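Local coordinates for protein aldo-keto reductase family 1 member C1 (Caenorhabditis elegans, PDB 1QWK) that probably reduces aldehyde groups, such as those of aldoses, to alcohols with NADPH, at residues H85-G90 and Y111-P116; G90-G95 and D139-A144. All blocks are in the same frame, centred on the assembly; numbering follows the deposited sequence.

Contact 1 (H85-G90 and Y111-P116)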
ATOM      1  N   HIS A  85      17.692   3.844   4.487  1.00 18.02           N
ATOM      2  CA  HIS A  85      19.035   3.455   4.895  1.00 21.03           C
ATOM      3  C   HIS A  85      19.314   1.983   4.579  1.00 20.85           C
ATOM      4  O   HIS A  85      20.469   1.564   4.495  1.00 22.26           O
ATOM      5  CB  HIS A  85      19.239   3.720   6.391  1.00 21.67           C
ATOM      6  CG  HIS A  85      18.338   2.920   7.279  1.00 27.03           C
ATOM      7  ND1 HIS A  85      16.966   2.951   7.170  1.00 28.65           N
ATOM      8  CD2 HIS A  85      18.615   2.073   8.300  1.00 29.61           C
ATOM      9  CE1 HIS A  85      16.434   2.159   8.085  1.00 31.11           C
ATOM     10  NE2 HIS A  85      17.414   1.614   8.783  1.00 30.84           N
ATOM     11  N   GLU A  86      18.258   1.203   4.390  1.00 19.54           N
ATOM     12  CA  GLU A  86      18.409  -0.209   4.083  1.00 20.02           C
ATOM     13  C   GLU A  86      18.608  -0.428   2.582  1.00 19.15           C
ATOM     14  O   GLU A  86      18.979  -1.517   2.146  1.00 19.76           O
ATOM     15  CB  GLU A  86      17.188  -0.977   4.606  1.00 20.42           C
ATOM     16  CG  GLU A  86      16.975  -0.742   6.102  1.00 25.43           C
ATOM     17  CD  GLU A  86      15.726  -1.407   6.664  1.00 29.10           C
ATOM     18  OE1 GLU A  86      14.621  -1.176   6.130  1.00 27.37           O
ATOM     19  OE2 GLU A  86      15.860  -2.152   7.659  1.00 30.50           O
ATOM     20  N   LEU A  87      18.382   0.619   1.793  1.00 19.08           N
ATOM     21  CA  LEU A  87      18.538   0.541   0.338  1.00 21.03           C
ATOM     22  C   LEU A  87      19.995   0.695  -0.084  1.00 21.75           C
ATOM     23  O   LEU A  87      20.356   0.366  -1.214  1.00 23.18           O
ATOM     24  CB  LEU A  87      17.721   1.645  -0.334  1.00 20.80           C
ATOM     25  CG  LEU A  87      16.218   1.637  -0.063  1.00 20.51           C
ATOM     26  CD1 LEU A  87      15.582   2.871  -0.701  1.00 22.29           C
ATOM     27  CD2 LEU A  87      15.604   0.362  -0.613  1.00 21.75           C
ATOM     28  N   ALA A  88      20.817   1.211   0.824  1.00 23.29           N
ATOM     29  CA  ALA A  88      22.238   1.423   0.560  1.00 23.94           C
ATOM     30  C   ALA A  88      22.961   0.126   0.209  1.00 25.31           C
ATOM     31  O   ALA A  88      22.551  -0.959   0.619  1.00 24.08           O
ATOM     32  CB  ALA A  88      22.895   2.071   1.772  1.00 23.77           C
ATOM     33  N   PRO A  89      24.063   0.230  -0.551  1.00 25.84           N
ATOM     34  CA  PRO A  89      24.845  -0.939  -0.957  1.00 26.31           C
ATOM     35  C   PRO A  89      25.135  -1.919   0.178  1.00 25.94           C
ATOM     36  O   PRO A  89      25.657  -1.537   1.229  1.00 26.57           O
ATOM     37  CB  PRO A  89      26.116  -0.316  -1.529  1.00 27.82           C
ATOM     38  CG  PRO A  89      25.594   0.953  -2.147  1.00 27.29           C
ATOM     39  CD  PRO A  89      24.668   1.470  -1.072  1.00 27.20           C
ATOM     40  N   GLY A  90      24.770  -3.178  -0.047  1.00 26.10           N
ATOM     41  CA  GLY A  90      24.996  -4.233   0.931  1.00 24.60           C
ATOM     42  C   GLY A  90      24.200  -4.176   2.219  1.00 24.72           C
ATOM     43  O   GLY A  90      24.486  -4.936   3.145  1.00 24.87           O
ATOM     44  N   TYR A 111       8.398  -8.090  -0.710  1.00 15.05           N
ATOM     45  CA  TYR A 111       9.344  -7.153  -0.109  1.00 15.42           C
ATOM     46  C   TYR A 111       9.562  -6.007  -1.085  1.00 14.88           C
ATOM     47  O   TYR A 111       9.969  -6.233  -2.225  1.00 16.56           O
ATOM     48  CB  TYR A 111      10.675  -7.848   0.182  1.00 15.73           C
ATOM     49  CG  TYR A 111      11.612  -7.041   1.045  1.00 17.88           C
ATOM     50  CD1 TYR A 111      11.165  -6.453   2.234  1.00 19.20           C
ATOM     51  CD2 TYR A 111      12.958  -6.913   0.714  1.00 20.27           C
ATOM     52  CE1 TYR A 111      12.039  -5.767   3.071  1.00 19.76           C
ATOM     53  CE2 TYR A 111      13.839  -6.230   1.546  1.00 20.40           C
ATOM     54  CZ  TYR A 111      13.377  -5.664   2.720  1.00 20.54           C
ATOM     55  OH  TYR A 111      14.260  -5.020   3.556  1.00 22.91           O
ATOM     56  N   LEU A 112       9.298  -4.783  -0.633  1.00 14.97           N
ATOM     57  CA  LEU A 112       9.408  -3.601  -1.491  1.00 16.01           C
ATOM     58  C   LEU A 112      10.436  -2.572  -1.066  1.00 15.40           C
ATOM     59  O   LEU A 112      10.740  -2.440   0.115  1.00 16.26           O
ATOM     60  CB  LEU A 112       8.056  -2.876  -1.538  1.00 16.11           C
ATOM     61  CG  LEU A 112       6.771  -3.673  -1.780  1.00 15.10           C
ATOM     62  CD1 LEU A 112       5.577  -2.744  -1.648  1.00 18.37           C
ATOM     63  CD2 LEU A 112       6.817  -4.323  -3.149  1.00 15.28           C
ATOM     64  N   ALA A 113      10.969  -1.837  -2.037  1.00 15.18           N
ATOM     65  CA  ALA A 113      11.872  -0.739  -1.719  1.00 14.67           C
ATOM     66  C   ALA A 113      10.820   0.341  -1.406  1.00 16.09           C
ATOM     67  O   ALA A 113      10.021   0.690  -2.272  1.00 16.51           O
ATOM     68  CB  ALA A 113      12.695  -0.348  -2.955  1.00 16.18           C
ATOM     69  N   HIS A 114      10.801   0.850  -0.177  1.00 14.27           N
ATOM     70  CA  HIS A 114       9.801   1.841   0.240  1.00 15.45           C
ATOM     71  C   HIS A 114       9.896   3.128  -0.567  1.00 16.66           C
ATOM     72  O   HIS A 114       8.906   3.832  -0.756  1.00 17.44           O
ATOM     73  CB  HIS A 114       9.985   2.157   1.724  1.00 15.37           C
ATOM     74  CG  HIS A 114       8.733   2.567   2.433  1.00 19.47           C
ATOM     75  ND1 HIS A 114       7.728   3.291   1.829  1.00 21.68           N
ATOM     76  CD2 HIS A 114       8.352   2.399   3.722  1.00 16.71           C
ATOM     77  CE1 HIS A 114       6.781   3.553   2.715  1.00 21.00           C
ATOM     78  NE2 HIS A 114       7.137   3.021   3.871  1.00 21.38           N
ATOM     79  N   MET A 115      11.104   3.420  -1.032  1.00 15.95           N
ATOM     80  CA  MET A 115      11.390   4.610  -1.836  1.00 15.35           C
ATOM     81  C   MET A 115      12.507   4.230  -2.801  1.00 15.08           C
ATOM     82  O   MET A 115      13.089   3.152  -2.698  1.00 15.57           O
ATOM     83  CB  MET A 115      11.911   5.755  -0.956  1.00 16.17           C
ATOM     84  CG  MET A 115      10.969   6.240   0.142  1.00 17.45           C
ATOM     85  SD  MET A 115       9.632   7.276  -0.508  1.00 18.39           S
ATOM     86  CE  MET A 115       8.373   7.006   0.756  1.00 18.37           C
ATOM     87  N   PRO A 116      12.805   5.106  -3.768  1.00 15.08           N
ATOM     88  CA  PRO A 116      13.878   4.828  -4.728  1.00 16.36           C
ATOM     89  C   PRO A 116      15.176   5.528  -4.309  1.00 16.50           C
ATOM     90  O   PRO A 116      16.242   5.268  -4.871  1.00 18.47           O
ATOM     91  CB  PRO A 116      13.325   5.403  -6.026  1.00 16.91           C
ATOM     92  CG  PRO A 116      12.584   6.614  -5.536  1.00 16.33           C
ATOM     93  CD  PRO A 116      11.859   6.104  -4.311  1.00 15.50           C
TER
HETATM   94  O   HOH W   1      13.253  -4.169   6.007  1.00 22.16           O

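Contact 2 (G90-G95 and D139-A144)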
ATOM      1  N   GLY A  90      24.770  -3.178  -0.047  1.00 26.10           N
ATOM      2  CA  GLY A  90      24.996  -4.233   0.931  1.00 24.60           C
ATOM      3  C   GLY A  90      24.200  -4.176   2.219  1.00 24.72           C
ATOM      4  O   GLY A  90      24.486  -4.936   3.145  1.00 24.87           O
ATOM      5  N   LYS A  91      23.196  -3.307   2.287  1.00 21.14           N
ATOM      6  CA  LYS A  91      22.402  -3.173   3.506  1.00 21.32           C
ATOM      7  C   LYS A  91      21.019  -3.825   3.463  1.00 18.88           C
ATOM      8  O   LYS A  91      20.385  -3.991   4.507  1.00 19.98           O
ATOM      9  CB  LYS A  91      22.228  -1.689   3.857  1.00 23.27           C
ATOM     10  CG  LYS A  91      23.531  -0.911   4.008  1.00 26.31           C
ATOM     11  CD  LYS A  91      24.388  -1.442   5.143  1.00 30.89           C
ATOM     12  CE  LYS A  91      25.652  -0.603   5.306  1.00 34.23           C
ATOM     13  NZ  LYS A  91      26.544  -1.124   6.380  1.00 36.77           N
ATOM     14  N   LEU A  92      20.555  -4.210   2.278  1.00 18.95           N
ATOM     15  CA  LEU A  92      19.221  -4.790   2.154  1.00 18.69           C
ATOM     16  C   LEU A  92      18.986  -6.116   2.875  1.00 20.63           C
ATOM     17  O   LEU A  92      18.007  -6.259   3.611  1.00 20.09           O
ATOM     18  CB  LEU A  92      18.845  -4.954   0.681  1.00 18.18           C
ATOM     19  CG  LEU A  92      17.347  -5.211   0.459  1.00 15.29           C
ATOM     20  CD1 LEU A  92      16.549  -3.970   0.873  1.00 17.84           C
ATOM     21  CD2 LEU A  92      17.095  -5.540  -0.997  1.00 16.82           C
ATOM     22  N   GLU A  93      19.866  -7.088   2.665  1.00 21.57           N
ATOM     23  CA  GLU A  93      19.679  -8.385   3.300  1.00 22.97           C
ATOM     24  C   GLU A  93      19.589  -8.256   4.816  1.00 22.31           C
ATOM     25  O   GLU A  93      18.721  -8.861   5.449  1.00 21.10           O
ATOM     26  CB  GLU A  93      20.811  -9.340   2.926  1.00 26.09           C
ATOM     27  CG  GLU A  93      20.505 -10.780   3.297  1.00 30.13           C
ATOM     28  CD  GLU A  93      21.643 -11.725   2.989  1.00 34.22           C
ATOM     29  OE1 GLU A  93      22.137 -11.716   1.840  1.00 35.54           O
ATOM     30  OE2 GLU A  93      22.036 -12.481   3.901  1.00 36.92           O
ATOM     31  N   GLY A  94      20.490  -7.470   5.396  1.00 21.99           N
ATOM     32  CA  GLY A  94      20.474  -7.269   6.834  1.00 22.39           C
ATOM     33  C   GLY A  94      19.152  -6.683   7.294  1.00 22.51           C
ATOM     34  O   GLY A  94      18.595  -7.091   8.316  1.00 21.37           O
ATOM     35  N   GLY A  95      18.642  -5.720   6.531  1.00 21.60           N
ATOM     36  CA  GLY A  95      17.377  -5.096   6.877  1.00 20.60           C
ATOM     37  C   GLY A  95      16.224  -6.084   6.814  1.00 19.99           C
ATOM     38  O   GLY A  95      15.369  -6.113   7.695  1.00 21.03           O
ATOM     39  N   ASP A 139      16.896  -8.514  -6.184  1.00 17.16           N
ATOM     40  CA  ASP A 139      17.013  -9.725  -6.989  1.00 17.31           C
ATOM     41  C   ASP A 139      17.669 -10.800  -6.119  1.00 18.56           C
ATOM     42  O   ASP A 139      17.234 -11.951  -6.105  1.00 18.36           O
ATOM     43  CB  ASP A 139      17.883  -9.440  -8.213  1.00 19.37           C
ATOM     44  CG  ASP A 139      18.194 -10.691  -9.026  1.00 19.40           C
ATOM     45  OD1 ASP A 139      17.265 -11.269  -9.627  1.00 20.47           O
ATOM     46  OD2 ASP A 139      19.375 -11.101  -9.055  1.00 20.93           O
ATOM     47  N   ALA A 140      18.704 -10.405  -5.380  1.00 17.99           N
ATOM     48  CA  ALA A 140      19.433 -11.323  -4.512  1.00 18.83           C
ATOM     49  C   ALA A 140      18.599 -11.911  -3.374  1.00 19.91           C
ATOM     50  O   ALA A 140      18.655 -13.115  -3.131  1.00 19.75           O
ATOM     51  CB  ALA A 140      20.671 -10.629  -3.943  1.00 20.42           C
ATOM     52  N   VAL A 141      17.840 -11.074  -2.669  1.00 18.66           N
ATOM     53  CA  VAL A 141      17.026 -11.578  -1.564  1.00 18.98           C
ATOM     54  C   VAL A 141      15.911 -12.480  -2.089  1.00 19.04           C
ATOM     55  O   VAL A 141      15.509 -13.436  -1.424  1.00 19.86           O
ATOM     56  CB  VAL A 141      16.442 -10.424  -0.698  1.00 21.27           C
ATOM     57  CG1 VAL A 141      17.583  -9.616  -0.104  1.00 19.35           C
ATOM     58  CG2 VAL A 141      15.523  -9.525  -1.524  1.00 20.58           C
ATOM     59  N   TYR A 142      15.418 -12.180  -3.288  1.00 17.56           N
ATOM     60  CA  TYR A 142      14.379 -12.992  -3.915  1.00 18.40           C
ATOM     61  C   TYR A 142      14.953 -14.375  -4.216  1.00 18.72           C
ATOM     62  O   TYR A 142      14.348 -15.395  -3.890  1.00 20.23           O
ATOM     63  CB  TYR A 142      13.916 -12.345  -5.225  1.00 18.25           C
ATOM     64  CG  TYR A 142      12.915 -13.174  -6.004  1.00 17.33           C
ATOM     65  CD1 TYR A 142      11.600 -13.325  -5.559  1.00 17.56           C
ATOM     66  CD2 TYR A 142      13.288 -13.817  -7.182  1.00 18.41           C
ATOM     67  CE1 TYR A 142      10.681 -14.097  -6.278  1.00 19.94           C
ATOM     68  CE2 TYR A 142      12.384 -14.589  -7.907  1.00 17.97           C
ATOM     69  CZ  TYR A 142      11.084 -14.726  -7.452  1.00 18.97           C
ATOM     70  OH  TYR A 142      10.186 -15.484  -8.175  1.00 19.10           O
ATOM     71  N   LYS A 143      16.127 -14.404  -4.834  1.00 18.59           N
ATOM     72  CA  LYS A 143      16.761 -15.672  -5.178  1.00 18.55           C
ATOM     73  C   LYS A 143      17.144 -16.463  -3.930  1.00 20.12           C
ATOM     74  O   LYS A 143      17.207 -17.690  -3.967  1.00 19.49           O
ATOM     75  CB  LYS A 143      17.986 -15.418  -6.061  1.00 19.69           C
ATOM     76  CG  LYS A 143      17.602 -14.994  -7.474  1.00 20.18           C
ATOM     77  CD  LYS A 143      18.789 -14.499  -8.270  1.00 22.76           C
ATOM     78  CE  LYS A 143      18.380 -14.181  -9.701  1.00 23.24           C
ATOM     79  NZ  LYS A 143      19.482 -13.519 -10.454  1.00 23.63           N
ATOM     80  N   ALA A 144      17.371 -15.764  -2.822  1.00 20.90           N
ATOM     81  CA  ALA A 144      17.735 -16.428  -1.574  1.00 22.42           C
ATOM     82  C   ALA A 144      16.510 -17.055  -0.914  1.00 23.56           C
ATOM     83  O   ALA A 144      16.636 -17.819   0.043  1.00 24.82           O
ATOM     84  CB  ALA A 144      18.393 -15.432  -0.617  1.00 21.59           C
TER

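Contact 1 (H85-G90 and Y111-P116)
Two torsions of Leu-87 carry this contact: with CG anti to the carbonyl carbon (chi1 -59°) and the chain extended beyond it (chi2 175°), the isobutyl fork reaches from the loop toward the end of strand 110-113. Its two methyls then take different partners. CD2 lies against the methyl of Ala-113, CD2 to CB 3.8 Å, an ordinary apolar touch in which the alanine offers its whole side chain. CD1 instead approaches the main chain just past the strand, 3.2 Å from the carbonyl oxygen of Met-115, close for a methyl carbon and an oxygen and a sign of tight packing there. That oxygen also receives a weak hydrogen bond from NE1 of Trp-155. Val-134 and Phe-138 of helix 131-143 and Ala-82 of strand 77-82 also touch the leucine, which is buried among strand, turn and helix.

A second, polar link runs beside the first. No hydrogen bond joins the two segments directly, but water 1 bridges them, donating a long bond of 3.3 Å to OE1 of Glu-86 and pairing at 2.8 Å with OH of Tyr-111. The water lies at the edge of the phenol ring, in its plane. OE1 has other donors as well, the backbone N of Trp-83 and OG of Ser-50, which tie the carboxylate to the loops at this end of the sheet.

The principle illustrated is that of the TIM barrel, in which loops after the C-terminal ends of the parallel strands surround the active site. Here the loop after strand 77-82 packs on Ala-113 and the carbonyl of Met-115, the residues before and after His-114, predicted to bind substrate; the imidazole itself leads away from the loop, in keeping with the aldo-keto reductase fold.

Contact 2 (G90-G95 and D139-A144)
Val-141 overlaps the first turn of helix 92-103 with a single methyl, CG1, which rests over the step between Leu-92 and Glu-93. It stands 4.2 Å from CD2 of Leu-92 and equally far, 4.2 Å, from CA of Glu-93, so that the valine meets a leucine methyl and the alpha carbon of the next residue. CB of Glu-93 is slightly farther, 4.4 Å from the same CG1. The first torsion decides which branch does so: at chi1 -61°, CG1 is anti to the carbonyl carbon and faces the other helix, whereas CG2 falls between the backbone N and the carbonyl carbon of its own residue.

These are loose van der Waals distances, and no hydrogen bond joins segments 90-95 and 139-144. Polar groups are engaged elsewhere. The carboxylate of Glu-93 forms a salt bridge through OE2 with Arg-97, one turn farther along its own helix. On the other helix, NZ of Lys-143 donates to OD2 of Asp-139 at 2.8 Å, meeting the syn lone pair in an i to i+4 salt bridge, while OD1 of Asp-139 bonds to OG1 of Thr-169. The Glu-93 pair lies at the rim of the contact and the Asp-139 to Lys-143 pair away from it; both stay within their own helix.

At the start of helix 92-103 a polar tie supplements the valine, for the backbone N of Leu-92 is hydrogen-bonded to OE1 of Gln-137 in helix 131-143. The contact therefore joins the beginning of one barrel helix to the C-terminal part of the next, while the other methyl of Leu-92, CD1, packs on Tyr-111 of strand 110-113, which lies between these helices in the chain.

Overall arrangement
The two contacts lie side by side, their centres 10 Å apart and on the same side of the chain's centre, and Gly-90 belongs to both. Along the chain their segments alternate: 85-90 leads into 90-95, strand 110-113 with its following turn comes next, and 139-144 last. Contact 1 joins a loop to the end of a barrel strand; contact 2 pairs two outer helices. They also touch where OE2 of Glu-86 lies 3.4 Å from CA of Gly-95. One continuous run of chain thus touches both layers of the TIM barrel, linking the surroundings of the predicted active site to the helical shell.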